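PDB 6OYC: glycosylation Associate Protein 3 from Streptococcus agalactiae serotype V, which probably acts with Gap1 and Gap2 in glycosylation and accessory Sec secretion of a surface glycoprotein, perhaps by binding sugar. Local coordinates for residues C[163-168]-C[186-191]; C[224-229]-C[245-250]; C[153-158]-C[191-196]; C[178-183]-C[309-314]. One frame throughout, in Å; residues are numbered along the deposited sequence.

Contact 1 of 4, residues C[163-168]-C[186-191]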
loop_
_atom_site.group_PDB
_atom_site.type_symbol
_atom_site.label_atom_id
_atom_site.label_comp_id
_atom_site.label_asym_id
_atom_site.label_seq_id
_atom_site.Cartn_x
_atom_site.Cartn_y
_atom_site.Cartn_z
ATOM N N VAL C 163 25.416 5.372 -16.346
ATOM C CA VAL C 163 24.660 4.723 -15.285
ATOM C C VAL C 163 23.231 5.248 -15.315
ATOM O O VAL C 163 23.000 6.453 -15.483
ATOM C CB VAL C 163 25.306 4.963 -13.902
ATOM C CG1 VAL C 163 24.622 4.133 -12.831
ATOM C CG2 VAL C 163 26.793 4.653 -13.943
ATOM N N LEU C 164 22.274 4.339 -15.181
ATOM C CA LEU C 164 20.905 4.691 -14.841
ATOM C C LEU C 164 20.595 4.132 -13.456
ATOM O O LEU C 164 20.689 2.916 -13.233
ATOM C CB LEU C 164 19.912 4.158 -15.869
ATOM C CG LEU C 164 18.477 4.451 -15.456
ATOM C CD1 LEU C 164 18.229 5.956 -15.393
ATOM C CD2 LEU C 164 17.503 3.758 -16.392
ATOM N N ASN C 165 20.252 5.018 -12.531
ATOM C CA ASN C 165 19.856 4.631 -11.181
ATOM C C ASN C 165 18.347 4.808 -11.073
ATOM O O ASN C 165 17.842 5.933 -11.077
ATOM C CB ASN C 165 20.613 5.444 -10.139
ATOM C CG ASN C 165 22.102 5.148 -10.152
ATOM O OD1 ASN C 165 22.517 3.983 -10.149
ATOM N ND2 ASN C 165 22.915 6.203 -10.182
ATOM N N LEU C 166 17.635 3.692 -11.022
ATOM C CA LEU C 166 16.179 3.669 -10.980
ATOM C C LEU C 166 15.749 3.475 -9.532
ATOM O O LEU C 166 16.017 2.428 -8.938
ATOM C CB LEU C 166 15.651 2.539 -11.857
ATOM C CG LEU C 166 14.558 2.883 -12.854
ATOM C CD1 LEU C 166 14.982 4.090 -13.693
ATOM C CD2 LEU C 166 14.279 1.681 -13.732
ATOM N N LEU C 167 15.100 4.478 -8.958
ATOM C CA LEU C 167 14.597 4.391 -7.589
ATOM C C LEU C 167 13.121 4.010 -7.627
ATOM O O LEU C 167 12.273 4.805 -8.051
ATOM C CB LEU C 167 14.788 5.697 -6.825
ATOM C CG LEU C 167 14.268 5.547 -5.395
ATOM C CD1 LEU C 167 15.071 4.472 -4.684
ATOM C CD2 LEU C 167 14.338 6.851 -4.629
ATOM N N LEU C 168 12.821 2.801 -7.168
ATOM C CA LEU C 168 11.449 2.310 -7.104
ATOM C C LEU C 168 10.781 2.936 -5.884
ATOM O O LEU C 168 11.171 2.657 -4.746
ATOM C CB LEU C 168 11.443 0.784 -7.034
ATOM C CG LEU C 168 11.290 -0.056 -8.312
ATOM C CD1 LEU C 168 12.108 0.499 -9.455
ATOM C CD2 LEU C 168 11.648 -1.526 -8.066
ATOM N N LEU C 186 19.839 12.818 -2.423
ATOM C CA LEU C 186 20.363 11.758 -1.575
ATOM C C LEU C 186 21.867 11.810 -1.667
ATOM O O LEU C 186 22.493 12.693 -1.063
ATOM C CB LEU C 186 19.790 10.400 -2.040
ATOM C CG LEU C 186 20.047 9.009 -1.439
ATOM C CD1 LEU C 186 18.878 8.156 -1.852
ATOM C CD2 LEU C 186 21.344 8.293 -1.854
ATOM N N GLN C 187 22.513 10.916 -2.419
ATOM C CA GLN C 187 23.946 10.910 -2.642
ATOM C C GLN C 187 24.253 10.499 -4.077
ATOM O O GLN C 187 25.410 10.177 -4.379
ATOM C CB GLN C 187 24.661 9.952 -1.659
ATOM C CG GLN C 187 24.713 10.448 -0.206
ATOM C CD GLN C 187 25.512 9.529 0.715
ATOM O OE1 GLN C 187 24.995 9.037 1.723
ATOM N NE2 GLN C 187 26.776 9.300 0.375
ATOM N N GLN C 188 23.254 10.498 -4.968
ATOM C CA GLN C 188 23.437 10.105 -6.359
ATOM C C GLN C 188 22.428 10.815 -7.252
ATOM O O GLN C 188 21.513 11.498 -6.787
ATOM C CB GLN C 188 23.276 8.593 -6.556
ATOM C CG GLN C 188 24.329 7.729 -5.929
ATOM C CD GLN C 188 23.734 6.457 -5.398
ATOM O OE1 GLN C 188 23.229 6.421 -4.273
ATOM N NE2 GLN C 188 23.769 5.401 -6.209
ATOM N N LYS C 189 22.637 10.649 -8.554
ATOM C CA LYS C 189 21.634 10.868 -9.586
ATOM C C LYS C 189 20.661 9.689 -9.608
ATOM O O LYS C 189 21.054 8.543 -9.370
ATOM C CB LYS C 189 22.333 10.996 -10.947
ATOM C CG LYS C 189 22.872 9.650 -11.453
ATOM C CD LYS C 189 23.855 9.780 -12.597
ATOM C CE LYS C 189 24.112 8.418 -13.209
ATOM N NZ LYS C 189 23.746 8.406 -14.648
ATOM N N VAL C 190 19.385 9.964 -9.899
ATOM C CA VAL C 190 18.376 8.909 -9.872
ATOM C C VAL C 190 17.157 9.319 -10.691
ATOM O O VAL C 190 16.869 10.508 -10.860
ATOM C CB VAL C 190 17.976 8.565 -8.415
ATOM C CG1 VAL C 190 16.897 9.505 -7.906
ATOM C CG2 VAL C 190 17.552 7.124 -8.319
ATOM N N GLU C 191 16.431 8.317 -11.191
ATOM C CA GLU C 191 15.118 8.480 -11.803
ATOM C C GLU C 191 14.080 7.772 -10.932
ATOM O O GLU C 191 14.208 6.572 -10.659
ATOM C CB GLU C 191 15.095 7.897 -13.220
ATOM C CG GLU C 191 15.886 8.679 -14.255
ATOM C CD GLU C 191 15.150 9.921 -14.713
ATOM O OE1 GLU C 191 14.043 9.775 -15.288
ATOM O OE2 GLU C 191 15.675 11.040 -14.478
#

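Contact 2 of 4, residues C[224-229]-C[245-250]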
loop_
_atom_site.group_PDB
_atom_site.type_symbol
_atom_site.label_atom_id
_atom_site.label_comp_id
_atom_site.label_asym_id
_atom_site.label_seq_id
_atom_site.Cartn_x
_atom_site.Cartn_y
_atom_site.Cartn_z
ATOM N N ILE C 224 22.281 -0.274 -15.487
ATOM C CA ILE C 224 21.048 0.037 -14.778
ATOM C C ILE C 224 21.123 -0.585 -13.390
ATOM O O ILE C 224 21.339 -1.795 -13.245
ATOM C CB ILE C 224 19.812 -0.458 -15.539
ATOM C CG1 ILE C 224 19.757 0.185 -16.927
ATOM C CG2 ILE C 224 18.524 -0.143 -14.746
ATOM C CD1 ILE C 224 18.509 -0.187 -17.717
ATOM N N ASN C 225 20.969 0.250 -12.373
ATOM C CA ASN C 225 20.774 -0.193 -11.004
ATOM C C ASN C 225 19.334 0.102 -10.601
ATOM O O ASN C 225 18.829 1.208 -10.838
ATOM C CB ASN C 225 21.747 0.500 -10.056
ATOM C CG ASN C 225 23.187 0.273 -10.438
ATOM O OD1 ASN C 225 23.687 -0.848 -10.376
ATOM N ND2 ASN C 225 23.872 1.346 -10.818
ATOM N N VAL C 226 18.668 -0.889 -10.026
ATOM C CA VAL C 226 17.310 -0.727 -9.522
ATOM C C VAL C 226 17.394 -0.755 -8.000
ATOM O O VAL C 226 17.768 -1.778 -7.409
ATOM C CB VAL C 226 16.371 -1.805 -10.074
ATOM C CG1 VAL C 226 14.980 -1.631 -9.508
ATOM C CG2 VAL C 226 16.333 -1.725 -11.605
ATOM N N ILE C 227 17.102 0.397 -7.379
ATOM C CA ILE C 227 17.190 0.611 -5.936
ATOM C C ILE C 227 15.788 0.647 -5.337
ATOM O O ILE C 227 14.886 1.304 -5.878
ATOM C CB ILE C 227 17.924 1.925 -5.614
ATOM C CG1 ILE C 227 19.308 1.950 -6.264
ATOM C CG2 ILE C 227 18.009 2.152 -4.107
ATOM C CD1 ILE C 227 19.547 3.199 -7.073
ATOM N N ALA C 228 15.616 -0.025 -4.197
ATOM C CA ALA C 228 14.365 0.029 -3.449
ATOM C C ALA C 228 14.641 0.085 -1.950
ATOM O O ALA C 228 15.733 -0.247 -1.485
ATOM C CB ALA C 228 13.478 -1.167 -3.770
ATOM N N TYR C 229 13.616 0.503 -1.197
ATOM C CA TYR C 229 13.699 0.687 0.251
ATOM C C TYR C 229 12.508 0.133 1.036
ATOM O O TYR C 229 12.566 0.130 2.271
ATOM C CB TYR C 229 13.827 2.179 0.583
ATOM C CG TYR C 229 12.634 2.958 0.117
ATOM C CD1 TYR C 229 12.577 3.466 -1.181
ATOM C CD2 TYR C 229 11.541 3.165 0.958
ATOM C CE1 TYR C 229 11.481 4.170 -1.618
ATOM C CE2 TYR C 229 10.437 3.864 0.523
ATOM C CZ TYR C 229 10.412 4.367 -0.765
ATOM O OH TYR C 229 9.306 5.064 -1.205
ATOM N N PRO C 245 19.709 -10.138 -16.004
ATOM C CA PRO C 245 21.042 -10.286 -15.390
ATOM C C PRO C 245 21.966 -9.092 -15.579
ATOM O O PRO C 245 22.950 -8.972 -14.842
ATOM C CB PRO C 245 21.609 -11.529 -16.087
ATOM C CG PRO C 245 20.416 -12.300 -16.506
ATOM C CD PRO C 245 19.340 -11.304 -16.828
ATOM N N ARG C 246 21.695 -8.209 -16.545
ATOM C CA ARG C 246 22.570 -7.061 -16.758
ATOM C C ARG C 246 22.397 -5.984 -15.694
ATOM O O ARG C 246 23.315 -5.186 -15.483
ATOM C CB ARG C 246 22.311 -6.452 -18.135
ATOM C CG ARG C 246 22.686 -7.337 -19.316
ATOM C CD ARG C 246 23.767 -6.668 -20.180
ATOM N NE ARG C 246 23.646 -5.210 -20.215
ATOM C CZ ARG C 246 22.913 -4.544 -21.108
ATOM N NH1 ARG C 246 22.239 -5.220 -22.031
ATOM N NH2 ARG C 246 22.856 -3.206 -21.085
ATOM N N ILE C 247 21.253 -5.932 -15.017
ATOM C CA ILE C 247 21.042 -4.892 -14.017
ATOM C C ILE C 247 21.464 -5.403 -12.639
ATOM O O ILE C 247 21.582 -6.607 -12.390
ATOM C CB ILE C 247 19.579 -4.398 -14.013
ATOM C CG1 ILE C 247 18.657 -5.459 -13.432
ATOM C CG2 ILE C 247 19.113 -4.058 -15.419
ATOM C CD1 ILE C 247 17.604 -4.874 -12.558
ATOM N N THR C 248 21.726 -4.468 -11.733
ATOM C CA THR C 248 21.987 -4.784 -10.337
ATOM C C THR C 248 20.841 -4.243 -9.494
ATOM O O THR C 248 20.412 -3.094 -9.673
ATOM C CB THR C 248 23.318 -4.200 -9.853
ATOM O OG1 THR C 248 24.388 -4.728 -10.642
ATOM C CG2 THR C 248 23.564 -4.606 -8.407
ATOM N N ALA C 249 20.332 -5.081 -8.605
ATOM C CA ALA C 249 19.303 -4.685 -7.663
ATOM C C ALA C 249 19.957 -4.299 -6.347
ATOM O O ALA C 249 20.861 -4.990 -5.868
ATOM C CB ALA C 249 18.298 -5.819 -7.437
ATOM N N TYR C 250 19.499 -3.196 -5.764
ATOM C CA TYR C 250 19.895 -2.801 -4.414
ATOM C C TYR C 250 18.639 -2.752 -3.554
ATOM O O TYR C 250 17.736 -1.946 -3.810
ATOM C CB TYR C 250 20.638 -1.466 -4.433
ATOM C CG TYR C 250 21.959 -1.581 -5.175
ATOM C CD1 TYR C 250 22.018 -1.415 -6.556
ATOM C CD2 TYR C 250 23.136 -1.899 -4.500
ATOM C CE1 TYR C 250 23.209 -1.537 -7.238
ATOM C CE2 TYR C 250 24.330 -2.029 -5.177
ATOM C CZ TYR C 250 24.358 -1.846 -6.542
ATOM O OH TYR C 250 25.541 -1.963 -7.217
#

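Contact 3 of 4, residues C[153-158]-C[191-196]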
loop_
_atom_site.group_PDB
_atom_site.type_symbol
_atom_site.label_atom_id
_atom_site.label_comp_id
_atom_site.label_asym_id
_atom_site.label_seq_id
_atom_site.Cartn_x
_atom_site.Cartn_y
_atom_site.Cartn_z
ATOM N N THR C 153 5.685 4.908 -14.612
ATOM C CA THR C 153 6.727 3.961 -15.002
ATOM C C THR C 153 7.764 4.571 -15.940
ATOM O O THR C 153 8.843 3.990 -16.110
ATOM C CB THR C 153 6.116 2.734 -15.686
ATOM O OG1 THR C 153 5.253 3.155 -16.747
ATOM C CG2 THR C 153 5.312 1.912 -14.703
ATOM N N GLU C 154 7.463 5.716 -16.548
ATOM C CA GLU C 154 8.359 6.311 -17.528
ATOM C C GLU C 154 9.607 6.863 -16.860
ATOM O O GLU C 154 9.539 7.487 -15.799
ATOM C CB GLU C 154 7.650 7.438 -18.287
ATOM C CG GLU C 154 6.466 6.985 -19.154
ATOM C CD GLU C 154 5.330 8.007 -19.191
ATOM O OE1 GLU C 154 4.588 8.108 -18.180
ATOM O OE2 GLU C 154 5.174 8.703 -20.228
ATOM N N PHE C 155 10.747 6.637 -17.503
ATOM C CA PHE C 155 12.015 7.243 -17.128
ATOM C C PHE C 155 12.758 7.607 -18.406
ATOM O O PHE C 155 12.513 7.030 -19.471
ATOM C CB PHE C 155 12.866 6.297 -16.275
ATOM C CG PHE C 155 13.196 4.992 -16.965
ATOM C CD1 PHE C 155 12.348 3.902 -16.860
ATOM C CD2 PHE C 155 14.347 4.861 -17.728
ATOM C CE1 PHE C 155 12.641 2.701 -17.495
ATOM C CE2 PHE C 155 14.644 3.661 -18.368
ATOM C CZ PHE C 155 13.787 2.581 -18.249
ATOM N N THR C 156 13.699 8.542 -18.296
ATOM C CA THR C 156 14.437 9.011 -19.462
ATOM C C THR C 156 15.934 8.746 -19.331
ATOM O O THR C 156 16.515 8.857 -18.244
ATOM C CB THR C 156 14.178 10.496 -19.714
ATOM O OG1 THR C 156 14.432 10.780 -21.095
ATOM C CG2 THR C 156 15.054 11.375 -18.828
ATOM N N ILE C 157 16.540 8.361 -20.454
ATOM C CA ILE C 157 17.980 8.179 -20.580
ATOM C C ILE C 157 18.495 9.183 -21.595
ATOM O O ILE C 157 17.946 9.293 -22.695
ATOM C CB ILE C 157 18.343 6.756 -21.029
ATOM C CG1 ILE C 157 17.935 5.755 -19.964
ATOM C CG2 ILE C 157 19.849 6.655 -21.302
ATOM C CD1 ILE C 157 18.857 5.811 -18.811
ATOM N N GLU C 158 19.549 9.895 -21.244
ATOM C CA GLU C 158 20.186 10.767 -22.213
ATOM C C GLU C 158 21.417 10.075 -22.789
ATOM O O GLU C 158 21.982 9.164 -22.178
ATOM C CB GLU C 158 20.538 12.109 -21.575
ATOM C CG GLU C 158 19.327 13.055 -21.503
ATOM C CD GLU C 158 19.266 13.864 -20.216
ATOM O OE1 GLU C 158 20.291 13.917 -19.495
ATOM O OE2 GLU C 158 18.190 14.442 -19.927
ATOM N N GLU C 191 16.431 8.317 -11.191
ATOM C CA GLU C 191 15.118 8.480 -11.803
ATOM C C GLU C 191 14.080 7.772 -10.932
ATOM O O GLU C 191 14.208 6.572 -10.659
ATOM C CB GLU C 191 15.095 7.897 -13.220
ATOM C CG GLU C 191 15.886 8.679 -14.255
ATOM C CD GLU C 191 15.150 9.921 -14.713
ATOM O OE1 GLU C 191 14.043 9.775 -15.288
ATOM O OE2 GLU C 191 15.675 11.040 -14.478
ATOM N N LEU C 192 13.055 8.509 -10.508
ATOM C CA LEU C 192 11.995 7.953 -9.679
ATOM C C LEU C 192 10.881 7.371 -10.535
ATOM O O LEU C 192 10.399 8.022 -11.467
ATOM C CB LEU C 192 11.416 9.013 -8.746
ATOM C CG LEU C 192 12.429 9.879 -8.015
ATOM C CD1 LEU C 192 11.704 10.868 -7.117
ATOM C CD2 LEU C 192 13.347 9.012 -7.216
ATOM N N VAL C 193 10.448 6.160 -10.192
ATOM C CA VAL C 193 9.284 5.564 -10.823
ATOM C C VAL C 193 8.394 4.978 -9.739
ATOM O O VAL C 193 8.821 4.741 -8.606
ATOM C CB VAL C 193 9.658 4.493 -11.873
ATOM C CG1 VAL C 193 10.278 5.165 -13.109
ATOM C CG2 VAL C 193 10.618 3.467 -11.288
ATOM N N SER C 194 7.130 4.777 -10.096
ATOM C CA SER C 194 6.165 4.192 -9.179
ATOM C C SER C 194 5.008 3.639 -9.995
ATOM O O SER C 194 4.950 3.798 -11.216
ATOM C CB SER C 194 5.679 5.214 -8.148
ATOM O OG SER C 194 5.072 4.567 -7.044
ATOM N N ASN C 195 4.099 2.964 -9.303
ATOM C CA ASN C 195 2.862 2.508 -9.923
ATOM C C ASN C 195 1.938 3.702 -10.143
ATOM O O ASN C 195 1.689 4.469 -9.205
ATOM C CB ASN C 195 2.183 1.461 -9.041
ATOM C CG ASN C 195 1.095 0.706 -9.765
ATOM O OD1 ASN C 195 0.344 1.276 -10.556
ATOM N ND2 ASN C 195 1.004 -0.592 -9.499
ATOM N N PRO C 196 1.421 3.904 -11.355
ATOM C CA PRO C 196 0.570 5.070 -11.610
ATOM C C PRO C 196 -0.914 4.847 -11.361
ATOM O O PRO C 196 -1.662 5.836 -11.338
ATOM C CB PRO C 196 0.837 5.350 -13.097
ATOM C CG PRO C 196 1.067 3.995 -13.671
ATOM C CD PRO C 196 1.739 3.170 -12.592
#

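Contact 4 of 4, residues C[178-183]-C[309-314]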
loop_
_atom_site.group_PDB
_atom_site.type_symbol
_atom_site.label_atom_id
_atom_site.label_comp_id
_atom_site.label_asym_id
_atom_site.label_seq_id
_atom_site.Cartn_x
_atom_site.Cartn_y
_atom_site.Cartn_z
ATOM N N ASN C 178 8.176 13.828 0.104
ATOM C CA ASN C 178 8.624 14.786 1.115
ATOM C C ASN C 178 9.344 14.059 2.248
ATOM O O ASN C 178 9.039 14.257 3.427
ATOM C CB ASN C 178 7.450 15.596 1.683
ATOM C CG ASN C 178 6.656 16.336 0.613
ATOM O OD1 ASN C 178 7.188 16.711 -0.433
ATOM N ND2 ASN C 178 5.372 16.556 0.883
ATOM N N LYS C 179 10.320 13.187 1.906
ATOM C CA LYS C 179 10.856 12.231 2.893
ATOM C C LYS C 179 12.277 11.806 2.515
ATOM O O LYS C 179 12.467 10.706 2.007
ATOM C CB LYS C 179 9.973 10.979 2.992
ATOM C CG LYS C 179 8.509 11.212 3.360
ATOM C CD LYS C 179 7.581 10.038 2.989
ATOM C CE LYS C 179 7.803 9.531 1.562
ATOM N NZ LYS C 179 7.715 10.621 0.542
ATOM N N ILE C 180 13.273 12.657 2.796
ATOM C CA ILE C 180 14.698 12.327 2.640
ATOM C C ILE C 180 15.012 11.852 1.219
ATOM O O ILE C 180 16.046 12.226 0.660
ATOM C CB ILE C 180 15.199 11.295 3.693
ATOM C CG1 ILE C 180 14.798 9.841 3.400
ATOM C CG2 ILE C 180 14.729 11.681 5.094
ATOM C CD1 ILE C 180 15.784 9.021 2.570
ATOM N N GLU C 181 14.138 11.036 0.619
ATOM C CA GLU C 181 14.270 10.523 -0.746
ATOM C C GLU C 181 13.760 11.565 -1.734
ATOM O O GLU C 181 13.055 11.238 -2.703
ATOM C CB GLU C 181 13.499 9.210 -0.879
ATOM C CG GLU C 181 12.004 9.350 -0.600
ATOM C CD GLU C 181 11.394 8.113 -0.025
ATOM O OE1 GLU C 181 10.361 8.234 0.670
ATOM O OE2 GLU C 181 11.941 7.023 -0.293
ATOM N N SER C 182 14.027 12.847 -1.471
ATOM C CA SER C 182 13.313 13.938 -2.120
ATOM C C SER C 182 14.048 14.394 -3.373
ATOM O O SER C 182 15.204 14.814 -3.289
ATOM C CB SER C 182 13.140 15.116 -1.160
ATOM O OG SER C 182 12.692 16.281 -1.826
ATOM N N ILE C 183 13.366 14.306 -4.535
ATOM C CA ILE C 183 13.823 14.766 -5.852
ATOM C C ILE C 183 15.248 14.294 -6.135
ATOM O O ILE C 183 15.991 14.947 -6.880
ATOM C CB ILE C 183 13.688 16.298 -5.967
ATOM C CG1 ILE C 183 12.393 16.766 -5.303
ATOM C CG2 ILE C 183 13.679 16.752 -7.427
ATOM C CD1 ILE C 183 12.205 18.259 -5.345
ATOM N N SER C 309 11.170 2.500 9.026
ATOM C CA SER C 309 11.290 3.601 8.063
ATOM C C SER C 309 12.501 3.325 7.172
ATOM O O SER C 309 13.552 3.967 7.262
ATOM C CB SER C 309 11.415 4.944 8.772
ATOM O OG SER C 309 10.389 5.110 9.738
ATOM N N GLY C 310 12.330 2.326 6.300
ATOM C CA GLY C 310 13.417 1.858 5.465
ATOM C C GLY C 310 13.961 2.895 4.504
ATOM O O GLY C 310 15.131 2.806 4.117
ATOM N N ASN C 311 13.145 3.875 4.117
ATOM C CA ASN C 311 13.629 4.952 3.257
ATOM C C ASN C 311 14.821 5.663 3.884
ATOM O O ASN C 311 15.755 6.067 3.179
ATOM C CB ASN C 311 12.499 5.940 2.984
ATOM C CG ASN C 311 12.132 6.749 4.204
ATOM O OD1 ASN C 311 12.326 7.960 4.243
ATOM N ND2 ASN C 311 11.615 6.077 5.220
ATOM N N GLU C 312 14.827 5.793 5.212
ATOM C CA GLU C 312 15.955 6.419 5.892
ATOM C C GLU C 312 17.228 5.598 5.810
ATOM O O GLU C 312 18.240 6.018 6.378
ATOM C CB GLU C 312 15.594 6.693 7.354
ATOM C CG GLU C 312 14.462 7.680 7.475
ATOM C CD GLU C 312 13.954 7.822 8.893
ATOM O OE1 GLU C 312 12.962 8.558 9.096
ATOM O OE2 GLU C 312 14.537 7.198 9.806
ATOM N N HIS C 313 17.207 4.446 5.142
ATOM C CA HIS C 313 18.412 3.657 4.915
ATOM C C HIS C 313 19.117 4.005 3.613
ATOM O O HIS C 313 20.225 3.507 3.378
ATOM C CB HIS C 313 18.102 2.156 4.873
ATOM C CG HIS C 313 17.431 1.633 6.100
ATOM N ND1 HIS C 313 17.055 0.314 6.228
ATOM C CD2 HIS C 313 17.067 2.245 7.252
ATOM C CE1 HIS C 313 16.487 0.136 7.405
ATOM N NE2 HIS C 313 16.478 1.292 8.044
ATOM N N LEU C 314 18.491 4.799 2.749
ATOM C CA LEU C 314 19.075 5.044 1.436
ATOM C C LEU C 314 20.503 5.601 1.472
ATOM O O LEU C 314 21.277 5.263 0.559
ATOM C CB LEU C 314 18.145 5.966 0.637
ATOM C CG LEU C 314 16.916 5.264 0.069
ATOM C CD1 LEU C 314 15.980 6.255 -0.584
ATOM C CD2 LEU C 314 17.362 4.197 -0.910
#

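Contact 1 of 4, residues C[163-168]-C[186-191]
N165 and V190 meet where a short edge strand joins strand 163-168 in parallel. The bridge centres on L166 and E191: E191 N donates to N165 O at 2.8 Å, and E191 O takes the N-H of L167, also at 2.8 Å from L167 N. One residue thus grips the two neighbours of L166, the usual pattern of a parallel pair. The N165 amide extends this grip beyond the bridge. With CG beside its own backbone N (chi1 -66°), it turns ND2 to K189 O at 3.1 Å, the donor somewhat tilted from the carbonyl plane, while its OD1 is held by N225 on the other neighbouring strand. An amide suits this place because it offers a donor and an acceptor at once. V190 sets its two methyls apart: CG1 sits between N and C, and CG2, anti to the backbone N, is pushed over the strand. There V190 CG2 packs on L167 CB at 3.5 Å and lies tightly against N165 O. E191 bends at chi2 (-77°), and its aliphatic part does apolar work: CB lies on L166 CD1 at 3.8 Å, and CG crosses L164 CD1 at about a right angle. Its OE1 is thereby sent away to the backbone N of T156. L164 and L166 make the E191 side of the strand apolar; L167 meets V190 on the other. On the far side of strand 163-168 runs strand 223-227, so 163-168 is the second strand of the five-stranded parallel sheet and 191-193 its edge.

Contact 2 of 4, residues C[224-229]-C[245-250]
A beta-alpha-beta unit, strand 223-227, helix 231-243, strand 248-251, brings I224 to A228 alongside I247 to Y250 in parallel register. Four backbone bonds zip the pair: T248 N to I224 O at 3.1 Å, V226 N to T248 O and Y250 N to V226 O at 2.8 Å, and A228 N to Y250 O at 2.9 Å. One face carries N225, I227, T248 and Y250, with I227 CG1 against Y250 CB. Here N225 OD1 comes in the plane of the tyrosine ring, at its edge, 3.2 Å from Y250 CE1, with amide and ring planes 70° apart. The same OD1 lies 3.4 Å from T248 CB. N225 ND2 is turned instead to N165, and T248 OG1 to K223. The opposite face is apolar. I247 holds CG1 between its N and C (chi1 71°), which carries CD1 to within 3.5 Å of V226 CG2, while its CG2 rests on I224 CB. Helices 206-218 and 231-243 cover these residues, so branched aliphatic chains fit. Backbone bonds thus set the register, aliphatic packing fills the side under the helices, and the other side mixes the I227-Y250 contact with an asparagine oxygen at the C-H edge of the tyrosine, probably a weak attraction.

Contact 3 of 4, residues C[153-158]-C[191-196]
Two flat groups, the carboxylate of E191 and the phenyl ring of F155, mark this packing of a connecting segment across the edge of the open parallel alpha/beta sheet. The carboxylate is met from above: T156 N approaches OE1 51° out of its plane, at 3.3 Å from E191 OE1, yet the N-H points almost straight at the oxygen (172°). The F155 ring turns away from 191-196 toward L164 and L166 of the adjacent strand and toward L208 and A215 of helix 206-218, where a large apolar disc is packed between sheet and helix; V193 CG1 comes near it obliquely. CG lying between the backbone N and the carbonyl carbon (chi1 59°) directs it there. That leaves F155 CB to face the edge strand, 3.8 Å from E191 OE1 and 4.2 Å from V193 CG1. The two segments run in roughly opposite directions, and E191 and V193 both point at 153-158 while L192 between them points away, its side chain touching L167. A carboxylate suits the first place because it can accept a backbone N-H, and a valine the buried second, its branch lying against the backbone of 153-154 and near F155. At the far end, S194 bonds to S152 through the backbone. The V193 branch anti to its carbonyl carbon ends the contact on two peptide oxygens: CG1 lies 3.5 Å from T153 O and 3.6 Å from E154 O.

Contact 4 of 4, residues C[178-183]-C[309-314]
The carbonyl oxygen of N311 is approached from two quarters: L314 N donates to N311 O at 3.0 Å within the 3-10 turn, and the methyl I180 CD1 presses on the same oxygen, also at 3.0 Å. The second approach is tight for a carbon. It comes about because I180 places CG1 between its backbone N and carbonyl carbon (chi1 78°), which aims the longer branch across the turn. The same methyl reaches L314 CD1 at 4.2 Å and comes equally near E312 CA, so the isoleucine adds an apolar contact to the turn. E181 joins it at the same leucine. Its CB packs on L314 CD1 at 3.9 Å, and from there the chain runs out extended, crossing N311 at about a right angle, with E181 OE2 3.5 Å from N311 CB. Glutamate is an unusual occupant of a buried place, and here it has a partner: K179 NZ folds back to make a salt bridge with E181 OE1 at 3.6 Å, since the lysine chain is bent at chi3 and chi4. That long salt bridge would tend to favour the ionised acid, though D173, touching both side chains, may work against it. The contact thus joins two loops. The segment 178-183 follows helix 171-174, to which D173 belongs, whereas 309-314 comes after strand 289-291; Y229, beyond strand 223-227, packs on E181 and N311, and L314 on L186 and Y292.

How the contacts relate
From the N terminus, the first contact to open is contact 3, at 153-158, and it closes at 191-196, with E191 common to it and to contact 1. Contact 1 opens later, at 163-168, and closes within that same loop, so it nests inside contact 3. Contact 4 opens at 178-183, inside both loops, and closes only at 309-314, so it crosses them. Contact 2, a beta-alpha-beta closure of 224-229 on 245-250, lies wholly inside the long loop of contact 4. Contacts 1 and 2 pair neighbouring strands of the parallel sheet, contact 3 packs the preceding connection on its edge strand, and contact 4 brings the C-terminal turn to the loop after helix 171-174.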